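Long-range contacts in Blr3880 protein (Bradyrhizobium japonicum, PDB 2OOD), which probably catalyses the zinc-dependent hydrolytic deamination of guanine to xanthine and ammonia, a step of purine breakdown: residues F207-L216 with E248-Y259; V265-V275 with K288-N299. All coordinates share one frame; numbering follows the deposited sequence.

Contact 1 (F207-L216 with E248-Y259). With GUN (guanine), chain C.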
loop_
_atom_site.group_PDB
_atom_site.type_symbol
_atom_site.label_atom_id
_atom_site.label_comp_id
_atom_site.label_asym_id
_atom_site.label_seq_id
_atom_site.Cartn_x
_atom_site.Cartn_y
_atom_site.Cartn_z
ATOM N N PHE A 207 -13.843 -1.291 23.047
ATOM C CA PHE A 207 -12.822 -0.307 23.382
ATOM C C PHE A 207 -13.313 0.622 24.486
ATOM O O PHE A 207 -14.492 0.983 24.533
ATOM C CB PHE A 207 -12.389 0.470 22.126
ATOM C CG PHE A 207 -13.428 1.410 21.593
ATOM C CD1 PHE A 207 -14.751 1.002 21.430
ATOM C CD2 PHE A 207 -13.076 2.707 21.224
ATOM C CE1 PHE A 207 -15.714 1.878 20.912
ATOM C CE2 PHE A 207 -14.040 3.595 20.700
ATOM C CZ PHE A 207 -15.355 3.174 20.547
ATOM N N ALA A 208 -12.399 0.988 25.382
ATOM C CA ALA A 208 -12.711 1.834 26.529
ATOM C C ALA A 208 -13.680 2.953 26.208
ATOM O O ALA A 208 -14.650 3.170 26.934
ATOM C CB ALA A 208 -11.428 2.404 27.129
ATOM N N PHE A 209 -13.430 3.658 25.115
ATOM C CA PHE A 209 -14.304 4.763 24.743
ATOM C C PHE A 209 -15.773 4.370 24.641
ATOM O O PHE A 209 -16.654 5.199 24.861
ATOM C CB PHE A 209 -13.855 5.368 23.417
ATOM C CG PHE A 209 -14.635 6.585 23.017
ATOM C CD1 PHE A 209 -14.611 7.730 23.810
ATOM C CD2 PHE A 209 -15.375 6.603 21.838
ATOM C CE1 PHE A 209 -15.314 8.882 23.433
ATOM C CE2 PHE A 209 -16.087 7.755 21.448
ATOM C CZ PHE A 209 -16.052 8.894 22.248
ATOM N N GLY A 210 -16.031 3.113 24.295
ATOM C CA GLY A 210 -17.402 2.652 24.170
ATOM C C GLY A 210 -17.770 1.618 25.218
ATOM O O GLY A 210 -18.666 0.799 24.996
ATOM N N ALA A 211 -17.096 1.660 26.368
ATOM C CA ALA A 211 -17.352 0.708 27.442
ATOM C C ALA A 211 -17.512 1.345 28.821
ATOM O O ALA A 211 -16.539 1.830 29.411
ATOM C CB ALA A 211 -16.240 -0.317 27.485
ATOM N N SER A 212 -18.739 1.337 29.340
ATOM C CA SER A 212 -19.001 1.896 30.662
ATOM C C SER A 212 -18.261 1.038 31.681
ATOM O O SER A 212 -17.954 -0.133 31.421
ATOM C CB SER A 212 -20.493 1.847 30.986
ATOM O OG SER A 212 -20.836 0.589 31.549
ATOM N N PRO A 213 -17.969 1.600 32.864
ATOM C CA PRO A 213 -17.260 0.802 33.867
ATOM C C PRO A 213 -18.014 -0.470 34.262
ATOM O O PRO A 213 -17.410 -1.392 34.823
ATOM C CB PRO A 213 -17.066 1.784 35.026
ATOM C CG PRO A 213 -18.194 2.740 34.861
ATOM C CD PRO A 213 -18.237 2.956 33.368
ATOM N N GLU A 214 -19.319 -0.535 33.979
ATOM C CA GLU A 214 -20.069 -1.753 34.307
ATOM C C GLU A 214 -19.706 -2.845 33.290
ATOM O O GLU A 214 -19.461 -4.002 33.661
ATOM C CB GLU A 214 -21.586 -1.524 34.272
ATOM C CG GLU A 214 -22.089 -0.466 35.230
ATOM C CD GLU A 214 -22.160 0.912 34.579
ATOM O OE1 GLU A 214 -23.006 1.081 33.653
ATOM O OE2 GLU A 214 -21.374 1.813 34.990
ATOM N N LEU A 215 -19.674 -2.463 32.012
ATOM C CA LEU A 215 -19.335 -3.392 30.942
ATOM C C LEU A 215 -17.929 -3.953 31.164
ATOM O O LEU A 215 -17.695 -5.148 30.996
ATOM C CB LEU A 215 -19.411 -2.687 29.586
ATOM C CG LEU A 215 -19.060 -3.534 28.360
ATOM C CD1 LEU A 215 -19.971 -4.739 28.306
ATOM C CD2 LEU A 215 -19.197 -2.699 27.096
ATOM N N LEU A 216 -16.994 -3.094 31.551
ATOM C CA LEU A 216 -15.632 -3.555 31.789
ATOM C C LEU A 216 -15.576 -4.383 33.064
ATOM O O LEU A 216 -14.741 -5.280 33.191
ATOM C CB LEU A 216 -14.668 -2.371 31.889
ATOM C CG LEU A 216 -14.400 -1.635 30.576
ATOM C CD1 LEU A 216 -13.549 -0.408 30.838
ATOM C CD2 LEU A 216 -13.706 -2.565 29.605
ATOM N N GLU A 248 -14.311 9.795 29.485
ATOM C CA GLU A 248 -15.296 8.763 29.842
ATOM C C GLU A 248 -14.830 7.959 31.069
ATOM O O GLU A 248 -15.624 7.247 31.704
ATOM C CB GLU A 248 -15.489 7.788 28.678
ATOM C CG GLU A 248 -15.901 8.405 27.347
ATOM C CD GLU A 248 -17.372 8.765 27.299
ATOM O OE1 GLU A 248 -18.192 7.947 27.788
ATOM O OE2 GLU A 248 -17.704 9.852 26.757
ATOM N N HIS A 249 -13.533 8.051 31.367
ATOM C CA HIS A 249 -12.933 7.353 32.505
ATOM C C HIS A 249 -12.005 8.331 33.218
ATOM O O HIS A 249 -10.764 8.222 33.144
ATOM C CB HIS A 249 -12.155 6.123 32.025
ATOM C CG HIS A 249 -13.028 5.062 31.434
ATOM N ND1 HIS A 249 -13.877 4.288 32.198
ATOM C CD2 HIS A 249 -13.225 4.682 30.149
ATOM C CE1 HIS A 249 -14.558 3.477 31.408
ATOM N NE2 HIS A 249 -14.182 3.697 30.159
ATOM N N PRO A 250 -12.606 9.296 33.933
ATOM C CA PRO A 250 -11.944 10.359 34.696
ATOM C C PRO A 250 -11.024 9.878 35.803
ATOM O O PRO A 250 -10.110 10.592 36.218
ATOM C CB PRO A 250 -13.117 11.177 35.233
ATOM C CG PRO A 250 -14.156 10.136 35.459
ATOM C CD PRO A 250 -14.056 9.290 34.202
ATOM N N ASP A 251 -11.245 8.658 36.264
ATOM C CA ASP A 251 -10.443 8.116 37.353
ATOM C C ASP A 251 -9.235 7.295 36.915
ATOM O O ASP A 251 -8.687 6.536 37.723
ATOM C CB ASP A 251 -11.331 7.255 38.248
ATOM C CG ASP A 251 -12.048 6.163 37.467
ATOM O OD1 ASP A 251 -12.769 6.504 36.484
ATOM O OD2 ASP A 251 -11.883 4.971 37.835
ATOM N N CYS A 252 -8.822 7.437 35.653
ATOM C CA CYS A 252 -7.672 6.686 35.140
ATOM C C CYS A 252 -6.633 7.601 34.477
ATOM O O CYS A 252 -6.980 8.570 33.796
ATOM C CB CYS A 252 -8.145 5.591 34.164
ATOM S SG CYS A 252 -8.971 4.138 34.961
ATOM N N GLN A 253 -5.357 7.273 34.674
ATOM C CA GLN A 253 -4.242 8.071 34.154
ATOM C C GLN A 253 -3.944 7.920 32.661
ATOM O O GLN A 253 -3.739 8.915 31.963
ATOM C CB GLN A 253 -2.984 7.754 34.974
ATOM C CG GLN A 253 -3.314 7.495 36.438
ATOM C CD GLN A 253 -4.255 8.563 36.984
ATOM O OE1 GLN A 253 -3.884 9.746 37.061
ATOM N NE2 GLN A 253 -5.485 8.164 37.347
ATOM N N ASP A 254 -3.896 6.680 32.180
ATOM C CA ASP A 254 -3.633 6.425 30.767
ATOM C C ASP A 254 -4.584 5.368 30.203
ATOM O O ASP A 254 -5.247 4.646 30.953
ATOM C CB ASP A 254 -2.167 6.008 30.555
ATOM C CG ASP A 254 -1.689 4.982 31.570
ATOM O OD1 ASP A 254 -2.498 4.116 31.965
ATOM O OD2 ASP A 254 -0.502 5.030 31.960
ATOM N N TYR A 255 -4.654 5.279 28.879
ATOM C CA TYR A 255 -5.547 4.325 28.240
ATOM C C TYR A 255 -5.359 2.903 28.782
ATOM O O TYR A 255 -6.338 2.214 29.088
ATOM C CB TYR A 255 -5.339 4.365 26.726
ATOM C CG TYR A 255 -6.564 3.989 25.917
ATOM C CD1 TYR A 255 -6.919 4.716 24.786
ATOM C CD2 TYR A 255 -7.347 2.892 26.258
ATOM C CE1 TYR A 255 -8.023 4.359 24.010
ATOM C CE2 TYR A 255 -8.452 2.522 25.489
ATOM C CZ TYR A 255 -8.783 3.255 24.365
ATOM O OH TYR A 255 -9.855 2.870 23.577
ATOM N N LEU A 256 -4.111 2.460 28.903
ATOM C CA LEU A 256 -3.843 1.123 29.423
ATOM C C LEU A 256 -4.336 1.018 30.867
ATOM O O LEU A 256 -4.732 -0.052 31.321
ATOM C CB LEU A 256 -2.342 0.822 29.365
ATOM C CG LEU A 256 -1.861 -0.540 29.875
ATOM C CD1 LEU A 256 -2.469 -1.648 29.052
ATOM C CD2 LEU A 256 -0.356 -0.613 29.786
ATOM N N GLY A 257 -4.314 2.137 31.583
ATOM C CA GLY A 257 -4.747 2.148 32.969
ATOM C C GLY A 257 -6.201 1.760 33.145
ATOM O O GLY A 257 -6.573 1.166 34.161
ATOM N N VAL A 258 -7.028 2.097 32.160
ATOM C CA VAL A 258 -8.443 1.768 32.219
ATOM C C VAL A 258 -8.642 0.258 32.282
ATOM O O VAL A 258 -9.446 -0.232 33.073
ATOM C CB VAL A 258 -9.188 2.305 30.989
ATOM C CG1 VAL A 258 -10.670 1.946 31.082
ATOM C CG2 VAL A 258 -8.998 3.809 30.886
ATOM N N TYR A 259 -7.907 -0.478 31.450
ATOM C CA TYR A 259 -8.017 -1.933 31.416
ATOM C C TYR A 259 -7.374 -2.614 32.613
ATOM O O TYR A 259 -7.798 -3.701 32.994
ATOM C CB TYR A 259 -7.402 -2.498 30.133
ATOM C CG TYR A 259 -8.086 -2.019 28.878
ATOM C CD1 TYR A 259 -9.451 -2.179 28.704
ATOM C CD2 TYR A 259 -7.373 -1.382 27.878
ATOM C CE1 TYR A 259 -10.089 -1.706 27.568
ATOM C CE2 TYR A 259 -7.998 -0.908 26.738
ATOM C CZ TYR A 259 -9.356 -1.070 26.589
ATOM O OH TYR A 259 -9.985 -0.574 25.465
HETATM N N9 GUN C . -12.494 0.266 18.225
HETATM C C8 GUN C . -13.177 1.427 18.374
HETATM N N7 GUN C . -12.955 2.223 17.368
HETATM C C5 GUN C . -12.118 1.624 16.493
HETATM C C6 GUN C . -11.533 1.997 15.239
HETATM O O6 GUN C . -11.772 3.089 14.712
HETATM N N1 GUN C . -10.691 1.078 14.615
HETATM C C2 GUN C . -10.423 -0.153 15.193
HETATM N N2 GUN C . -9.591 -1.054 14.547
HETATM N N3 GUN C . -10.957 -0.503 16.350
HETATM C C4 GUN C . -11.795 0.345 17.031
#
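The methyl group of Ala-208 lies against the Tyr-255 ring, with Ala-208 CB 3.4 Å from Tyr-255 CE2. Val-258 CG1 and the Tyr-259 hydroxyl are also close to it. The contact belongs to the (beta/alpha)8 barrel of the amidohydrolase superfamily: residues 207-216 lead out of barrel strand 199-205 into helix 213-225, and residues 248-259 leave helix 239-248 and enter helix 255-260. It illustrates how a loop at the mouth of a barrel is held both by bonds to its backbone and by packing, here on the Ala-208 methyl. Ala-208 N donates to Tyr-259 OH at 2.9 Å and 155°, and that hydroxyl also bonds to His-234 O and Thr-233 OG1, which ties the loop to the neighbouring barrel strand. Tyr-255 OH has its own partner in Glu-241.

The imidazole of His-249 meets the loop edge-on. Its NE2 gives two weak bonds, to Ala-208 O and to Ala-211 O, the latter at 3.1 Å and bent to 123°; both oxygens lie in the ring plane, so one N-H is shared between two imperfect acceptors. Val-258 CG1 covers one face of that imidazole, over its centre, and touches Leu-216 CD1 at 3.7 Å, joining helix starts 213-216 and 255-259. Ser-212 OG caps the first of these, accepting from Leu-215 N and weakly from Glu-214 N; it also hydrogen-bonds with Asp-168. Glu-248 CG rests against Phe-209 CD1, while its carboxylate pairs with Arg-169.

Phe-207, at the start of the same loop, faces the bound guanine. With chi1 at 70°, CG stands between backbone N and carbonyl carbon. Gly-210 N is above one ring face, toward the rim; guanine approaches the opposite face end-on, its plane steeply inclined to the ring and its C8 over the ring centre.

Contact 2 (V265-V275 with K288-N299). With GUN (guanine), chain C.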
loop_
_atom_site.group_PDB
_atom_site.type_symbol
_atom_site.label_atom_id
_atom_site.label_comp_id
_atom_site.label_asym_id
_atom_site.label_seq_id
_atom_site.Cartn_x
_atom_site.Cartn_y
_atom_site.Cartn_z
ATOM N N VAL A 265 -5.455 -6.655 31.720
ATOM C CA VAL A 265 -4.107 -6.715 31.165
ATOM C C VAL A 265 -3.248 -7.811 31.765
ATOM O O VAL A 265 -3.070 -7.887 32.978
ATOM C CB VAL A 265 -3.361 -5.373 31.327
ATOM C CG1 VAL A 265 -1.955 -5.489 30.773
ATOM C CG2 VAL A 265 -4.114 -4.279 30.604
ATOM N N GLY A 266 -2.714 -8.654 30.888
ATOM C CA GLY A 266 -1.872 -9.765 31.297
ATOM C C GLY A 266 -1.791 -10.738 30.134
ATOM O O GLY A 266 -2.107 -10.351 29.008
ATOM N N PRO A 267 -1.381 -12.000 30.354
ATOM C CA PRO A 267 -1.296 -12.962 29.246
ATOM C C PRO A 267 -2.611 -13.115 28.493
ATOM O O PRO A 267 -3.684 -13.073 29.092
ATOM C CB PRO A 267 -0.883 -14.252 29.941
ATOM C CG PRO A 267 -0.013 -13.754 31.044
ATOM C CD PRO A 267 -0.818 -12.581 31.586
ATOM N N LYS A 268 -2.516 -13.282 27.177
ATOM C CA LYS A 268 -3.686 -13.461 26.327
ATOM C C LYS A 268 -4.506 -12.193 26.112
ATOM O O LYS A 268 -5.648 -12.254 25.653
ATOM C CB LYS A 268 -4.580 -14.576 26.882
ATOM C CG LYS A 268 -3.955 -15.964 26.796
ATOM C CD LYS A 268 -4.899 -17.037 27.318
ATOM C CE LYS A 268 -4.261 -18.414 27.245
ATOM N NZ LYS A 268 -5.208 -19.490 27.646
ATOM N N PHE A 269 -3.925 -11.048 26.454
ATOM C CA PHE A 269 -4.589 -9.765 26.245
ATOM C C PHE A 269 -4.003 -9.160 24.976
ATOM O O PHE A 269 -2.785 -9.162 24.791
ATOM C CB PHE A 269 -4.316 -8.803 27.399
ATOM C CG PHE A 269 -4.765 -7.383 27.131
ATOM C CD1 PHE A 269 -6.017 -6.941 27.548
ATOM C CD2 PHE A 269 -3.924 -6.477 26.484
ATOM C CE1 PHE A 269 -6.420 -5.616 27.331
ATOM C CE2 PHE A 269 -4.326 -5.154 26.265
ATOM C CZ PHE A 269 -5.573 -4.731 26.691
ATOM N N SER A 270 -4.855 -8.642 24.102
ATOM C CA SER A 270 -4.368 -8.023 22.881
ATOM C C SER A 270 -4.969 -6.635 22.752
ATOM O O SER A 270 -6.190 -6.485 22.749
ATOM C CB SER A 270 -4.738 -8.869 21.660
ATOM O OG SER A 270 -4.004 -10.079 21.630
ATOM N N GLY A 271 -4.109 -5.624 22.674
ATOM C CA GLY A 271 -4.577 -4.259 22.524
ATOM C C GLY A 271 -4.246 -3.785 21.124
ATOM O O GLY A 271 -3.083 -3.591 20.804
ATOM N N GLY A 272 -5.257 -3.593 20.288
ATOM C CA GLY A 272 -4.998 -3.169 18.926
ATOM C C GLY A 272 -4.516 -1.746 18.739
ATOM O O GLY A 272 -4.969 -0.844 19.437
ATOM N N HIS A 273 -3.591 -1.553 17.798
ATOM C CA HIS A 273 -3.053 -0.232 17.475
ATOM C C HIS A 273 -2.274 0.433 18.609
ATOM O O HIS A 273 -2.850 1.171 19.413
ATOM C CB HIS A 273 -4.186 0.716 17.078
ATOM C CG HIS A 273 -5.106 0.168 16.039
ATOM N ND1 HIS A 273 -6.367 -0.294 16.336
ATOM C CD2 HIS A 273 -4.969 0.054 14.698
ATOM C CE1 HIS A 273 -6.972 -0.661 15.222
ATOM N NE2 HIS A 273 -6.147 -0.459 14.214
ATOM N N GLY A 274 -0.973 0.212 18.689
ATOM C CA GLY A 274 -0.239 0.868 19.762
ATOM C C GLY A 274 -0.347 2.374 19.604
ATOM O O GLY A 274 -0.757 3.065 20.500
ATOM N N VAL A 275 0.013 2.855 18.425
ATOM C CA VAL A 275 0.011 4.264 18.032
ATOM C C VAL A 275 0.233 5.374 19.066
ATOM O O VAL A 275 1.158 6.164 18.913
ATOM C CB VAL A 275 -1.243 4.598 17.208
ATOM C CG1 VAL A 275 -0.964 5.817 16.343
ATOM C CG2 VAL A 275 -1.607 3.432 16.324
ATOM N N LYS A 288 3.663 -7.309 32.381
ATOM C CA LYS A 288 2.513 -8.175 32.637
ATOM C C LYS A 288 2.315 -9.269 31.581
ATOM O O LYS A 288 1.523 -10.194 31.778
ATOM C CB LYS A 288 1.228 -7.347 32.745
ATOM C CG LYS A 288 1.232 -6.311 33.862
ATOM C CD LYS A 288 -0.178 -5.801 34.123
ATOM C CE LYS A 288 -0.223 -4.766 35.242
ATOM N NZ LYS A 288 0.657 -3.605 34.921
ATOM N N GLY A 289 3.024 -9.156 30.460
ATOM C CA GLY A 289 2.906 -10.148 29.404
ATOM C C GLY A 289 1.789 -9.899 28.407
ATOM O O GLY A 289 1.433 -10.794 27.640
ATOM N N ALA A 290 1.223 -8.697 28.417
ATOM C CA ALA A 290 0.152 -8.355 27.491
ATOM C C ALA A 290 0.756 -8.090 26.110
ATOM O O ALA A 290 1.952 -7.825 25.992
ATOM C CB ALA A 290 -0.593 -7.131 27.990
ATOM N N ALA A 291 -0.063 -8.159 25.066
ATOM C CA ALA A 291 0.443 -7.948 23.716
ATOM C C ALA A 291 -0.260 -6.835 22.963
ATOM O O ALA A 291 -1.412 -6.522 23.235
ATOM C CB ALA A 291 0.342 -9.243 22.926
ATOM N N VAL A 292 0.445 -6.235 22.014
ATOM C CA VAL A 292 -0.123 -5.167 21.206
ATOM C C VAL A 292 -0.199 -5.681 19.769
ATOM O O VAL A 292 0.604 -6.523 19.366
ATOM C CB VAL A 292 0.744 -3.874 21.270
ATOM C CG1 VAL A 292 2.111 -4.128 20.687
ATOM C CG2 VAL A 292 0.069 -2.752 20.518
ATOM N N VAL A 293 -1.175 -5.196 19.008
ATOM C CA VAL A 293 -1.335 -5.625 17.630
ATOM C C VAL A 293 -1.118 -4.451 16.691
ATOM O O VAL A 293 -1.906 -3.510 16.667
ATOM C CB VAL A 293 -2.739 -6.220 17.379
ATOM C CG1 VAL A 293 -2.810 -6.786 15.979
ATOM C CG2 VAL A 293 -3.050 -7.296 18.411
ATOM N N PHE A 294 -0.035 -4.530 15.922
ATOM C CA PHE A 294 0.368 -3.503 14.962
ATOM C C PHE A 294 -0.418 -3.625 13.658
ATOM O O PHE A 294 -0.201 -4.551 12.884
ATOM C CB PHE A 294 1.889 -3.642 14.729
ATOM C CG PHE A 294 2.455 -2.762 13.638
ATOM C CD1 PHE A 294 1.901 -1.524 13.340
ATOM C CD2 PHE A 294 3.606 -3.152 12.962
ATOM C CE1 PHE A 294 2.488 -0.689 12.393
ATOM C CE2 PHE A 294 4.203 -2.322 12.013
ATOM C CZ PHE A 294 3.641 -1.092 11.732
ATOM N N CYS A 295 -1.321 -2.681 13.418
ATOM C CA CYS A 295 -2.147 -2.686 12.213
ATOM C C CYS A 295 -1.837 -1.487 11.326
ATOM O O CYS A 295 -2.623 -0.552 11.244
ATOM C CB CYS A 295 -3.625 -2.655 12.606
ATOM S SG CYS A 295 -4.099 -3.927 13.789
ATOM N N PRO A 296 -0.700 -1.518 10.624
ATOM C CA PRO A 296 -0.259 -0.440 9.739
ATOM C C PRO A 296 -1.207 0.036 8.645
ATOM O O PRO A 296 -1.339 1.239 8.442
ATOM C CB PRO A 296 1.059 -0.970 9.187
ATOM C CG PRO A 296 0.855 -2.428 9.182
ATOM C CD PRO A 296 0.190 -2.683 10.500
ATOM N N CYS A 297 -1.864 -0.878 7.940
ATOM C CA CYS A 297 -2.783 -0.475 6.874
ATOM C C CYS A 297 -3.896 0.405 7.404
ATOM O O CYS A 297 -4.277 1.389 6.777
ATOM C CB CYS A 297 -3.406 -1.693 6.200
ATOM S SG CYS A 297 -2.273 -2.655 5.220
ATOM N N SER A 298 -4.419 0.027 8.564
ATOM C CA SER A 298 -5.491 0.757 9.217
ATOM C C SER A 298 -4.969 2.093 9.745
ATOM O O SER A 298 -5.572 3.141 9.519
ATOM C CB SER A 298 -6.051 -0.087 10.361
ATOM O OG SER A 298 -7.049 0.613 11.069
ATOM N N ASN A 299 -3.835 2.046 10.438
ATOM C CA ASN A 299 -3.228 3.241 10.998
ATOM C C ASN A 299 -3.052 4.322 9.948
ATOM O O ASN A 299 -3.297 5.495 10.225
ATOM C CB ASN A 299 -1.876 2.914 11.629
ATOM C CG ASN A 299 -2.010 2.045 12.855
ATOM O OD1 ASN A 299 -3.088 1.941 13.434
ATOM N ND2 ASN A 299 -0.916 1.429 13.268
HETATM N N9 GUN C . -12.494 0.266 18.225
HETATM C C8 GUN C . -13.177 1.427 18.374
HETATM N N7 GUN C . -12.955 2.223 17.368
HETATM C C5 GUN C . -12.118 1.624 16.493
HETATM C C6 GUN C . -11.533 1.997 15.239
HETATM O O6 GUN C . -11.772 3.089 14.712
HETATM N N1 GUN C . -10.691 1.078 14.615
HETATM C C2 GUN C . -10.423 -0.153 15.193
HETATM N N2 GUN C . -9.591 -1.054 14.547
HETATM N N3 GUN C . -10.957 -0.503 16.350
HETATM C C4 GUN C . -11.795 0.345 17.031
#
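Parallel strands 269-272 and 291-294, joined through helix 279-288, form a beta-alpha-beta unit of the amidohydrolase barrel, and their C-terminal ends reach the zinc and guanine site. Four backbone bonds join them: Phe-269 O accepts from Ala-291 N, Gly-271 N donates to Ala-291 O, Gly-271 O accepts from Val-293 N and His-273 N donates to Val-293 O at 2.8 Å. Where the strands begin, Ala-290 CB fits against Val-265 CG1 (3.5 Å) and Phe-269 CD2 (3.7 Å). Further along, Val-292 turns CG2 anti to its own N, which lays that methyl beside Gly-271 O at 3.3 Å.

Past the last bond His-273, a guanine-pocket residue, packs against residues 295-299, which follow strand 291-294. Cys-295 SG stands over one face of its imidazole, 4.4 Å from the ring centroid, and Asn-299 OD1 lies at the ring edge. The ring also meets His-79 edge-to-face, and Ser-298 OG bonds to the zinc ligand Asp-326, which places Ser-298 in the second shell of the zinc. Strands 230-234 and 320-323 flank the pair within the barrel, while helix 255-260 packs on Val-265 and helix 335-352 on Phe-294 and Pro-296.

In the fold
Both contacts are largely buried, yet they represent different layers of one barrel. Contact 2 lies nearer the centre of the chain and joins neighbouring strands through regular backbone bonds, becoming more exposed around Pro-267 and Lys-288; contact 1 lies farther out, where loops and helix starts meet through aromatic side chains and a histidine that bonds weakly to two backbone oxygens. Helix 255-260 links them, for it closes contact 1 and directly precedes strand 269-272: Leu-256 CD1 packs on Val-265 CG2 at 3.5 Å, and Tyr-259 touches Val-265 and Phe-269. The two then converge on guanine, Phe-207 by a ring face and His-273 close to the metal.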